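PDB 2DVZ: putative exported protein, which probably serves as the periplasmic solute receptor of a tripartite tricarboxylate-type transporter and binds glutamate in a cleft between two lobes. Local coordinates for residues T83-A88 and G147-C152. Numbering follows the deposited sequence.
Sequences TVSTMA and GSSGTC. With GLU (glutamic acid), chain G.
The hydroxyls of Ser85 and Ser149 approach to 4.4 Å between their OG atoms, beside the amino acid end of the bound glutamate, with no hydrogen bond between them. Along 147-152, Gly147 lies on strand 145-148. Ser148 OG accepts from the backbone N of Gly150 at 3.2 Å, an ST turn, and also bonds His172. This turn carries Ser149 into the cleft. Ser149 OG lies between its own backbone N and carbonyl carbon (chi1 64°). There it accepts a bond from the amino group of the ligand, with 2.6 Å between Ser149 OG and GLU N. Ser149 CB packs against GLU CG at 3.5 Å. At Cys152 the chain returns to the helix: Cys152 O comes within 4.2 Å of Ser85 O, and its SG forms the disulfide with Cys93, on helix 84-93.

From the 83-88 segment, Ser85 holds one carboxylate oxygen, OXT, twice. Ser85 OG donates to GLU OXT at 2.8 Å and Ser85 N to GLU OXT at 3.2 Å. Ser85 OG is also hydrogen-bonded to Val154 N, which should help fix its rotation. Thr33 and Ser178 supply further bonds to the ligand. The first turn of helix 84-93 thus takes the alpha-carboxylate, where the helix dipole would probably favour the negative charge, while Ser149 takes the amino group. Such a division is consistent with recognition of an amino acid in a closed, ligand-bound receptor.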
loop_
_atom_site.group_PDB
_atom_site.type_symbol
_atom_site.label_atom_id
_atom_site.label_comp_id
_atom_site.label_asym_id
_atom_site.label_seq_id
_atom_site.Cartn_x
_atom_site.Cartn_y
_atom_site.Cartn_z
ATOM N N THR A 83 -1.605 -0.343 -6.464
ATOM C CA THR A 83 -0.991 -0.629 -5.180
ATOM C C THR A 83 -0.012 -1.727 -5.474
ATOM O O THR A 83 -0.134 -2.399 -6.506
ATOM C CB THR A 83 -2.005 -1.169 -4.158
ATOM O OG1 THR A 83 -2.484 -2.434 -4.610
ATOM C CG2 THR A 83 -3.182 -0.205 -3.944
ATOM N N VAL A 84 0.960 -1.930 -4.582
ATOM C CA VAL A 84 1.919 -3.005 -4.777
ATOM C C VAL A 84 1.243 -4.385 -4.658
ATOM O O VAL A 84 1.691 -5.349 -5.274
ATOM C CB VAL A 84 3.214 -2.849 -3.881
ATOM C CG1 VAL A 84 4.161 -4.011 -4.120
ATOM C CG2 VAL A 84 3.950 -1.548 -4.203
ATOM N N SER A 85 0.181 -4.485 -3.864
ATOM C CA SER A 85 -0.576 -5.721 -3.762
ATOM C C SER A 85 -1.134 -6.086 -5.141
ATOM O O SER A 85 -0.971 -7.205 -5.616
ATOM C CB SER A 85 -1.719 -5.593 -2.743
ATOM O OG SER A 85 -1.202 -5.535 -1.415
ATOM N N THR A 86 -1.756 -5.113 -5.788
ATOM C CA THR A 86 -2.490 -5.381 -7.040
ATOM C C THR A 86 -1.586 -5.443 -8.278
ATOM O O THR A 86 -1.883 -6.160 -9.226
ATOM C CB THR A 86 -3.688 -4.410 -7.228
ATOM O OG1 THR A 86 -3.231 -3.053 -7.137
ATOM C CG2 THR A 86 -4.768 -4.659 -6.156
HETATM N N MSE A 87 -0.465 -4.741 -8.231
HETATM C CA MSE A 87 0.431 -4.645 -9.375
HETATM C C MSE A 87 1.497 -5.739 -9.416
HETATM O O MSE A 87 1.990 -6.097 -10.479
HETATM C CB MSE A 87 1.085 -3.243 -9.448
HETATM C CG MSE A 87 0.119 -2.077 -9.733
HETATM SE SE MSE A 87 -0.729 -2.230 -11.513
HETATM C CE MSE A 87 -2.405 -3.164 -10.999
ATOM N N ALA A 88 1.825 -6.287 -8.258
ATOM C CA ALA A 88 3.028 -7.110 -8.110
ATOM C C ALA A 88 2.817 -8.412 -7.331
ATOM O O ALA A 88 3.188 -9.486 -7.802
ATOM C CB ALA A 88 4.145 -6.269 -7.440
ATOM N N GLY A 147 -1.548 -9.104 11.720
ATOM C CA GLY A 147 -2.545 -8.799 10.742
ATOM C C GLY A 147 -1.914 -8.231 9.493
ATOM O O GLY A 147 -0.839 -7.615 9.534
ATOM N N SER A 148 -2.596 -8.497 8.375
ATOM C CA SER A 148 -2.283 -7.962 7.070
ATOM C C SER A 148 -3.573 -7.438 6.392
ATOM O O SER A 148 -4.702 -7.548 6.922
ATOM C CB SER A 148 -1.628 -9.046 6.214
ATOM O OG SER A 148 -2.605 -9.953 5.698
ATOM N N SER A 149 -3.386 -6.862 5.210
ATOM C CA SER A 149 -4.488 -6.350 4.387
ATOM C C SER A 149 -5.007 -7.396 3.407
ATOM O O SER A 149 -5.832 -7.064 2.579
ATOM C CB SER A 149 -4.007 -5.150 3.572
ATOM O OG SER A 149 -2.979 -5.567 2.657
ATOM N N GLY A 150 -4.475 -8.620 3.450
ATOM C CA GLY A 150 -4.967 -9.724 2.630
ATOM C C GLY A 150 -3.923 -10.748 2.237
ATOM O O GLY A 150 -2.723 -10.433 2.094
ATOM N N THR A 151 -4.394 -11.975 1.997
ATOM C CA THR A 151 -3.521 -13.108 1.725
ATOM C C THR A 151 -2.537 -12.953 0.569
ATOM O O THR A 151 -1.416 -13.503 0.635
ATOM C CB THR A 151 -4.325 -14.404 1.539
ATOM O OG1 THR A 151 -4.984 -14.692 2.781
ATOM C CG2 THR A 151 -3.405 -15.586 1.126
ATOM N N CYS A 152 -2.928 -12.257 -0.487
ATOM C CA CYS A 152 -2.038 -12.139 -1.636
ATOM C C CYS A 152 -1.488 -10.714 -1.792
ATOM O O CYS A 152 -1.002 -10.324 -2.867
ATOM C CB CYS A 152 -2.754 -12.640 -2.908
ATOM S SG CYS A 152 -2.907 -14.474 -2.942
HETATM N N GLU G . -1.816 -3.565 1.377
HETATM C CA GLU G . -2.248 -2.524 0.425
HETATM C C GLU G . -1.099 -2.026 -0.436
HETATM O O GLU G . -0.671 -0.867 -0.421
HETATM C CB GLU G . -2.999 -1.408 1.145
HETATM C CG GLU G . -4.013 -1.954 2.166
HETATM C CD GLU G . -5.210 -1.074 2.374
HETATM O OE1 GLU G . -5.266 -0.028 1.694
HETATM O OE2 GLU G . -6.122 -1.433 3.201
HETATM O OXT GLU G . -0.592 -2.818 -1.246
#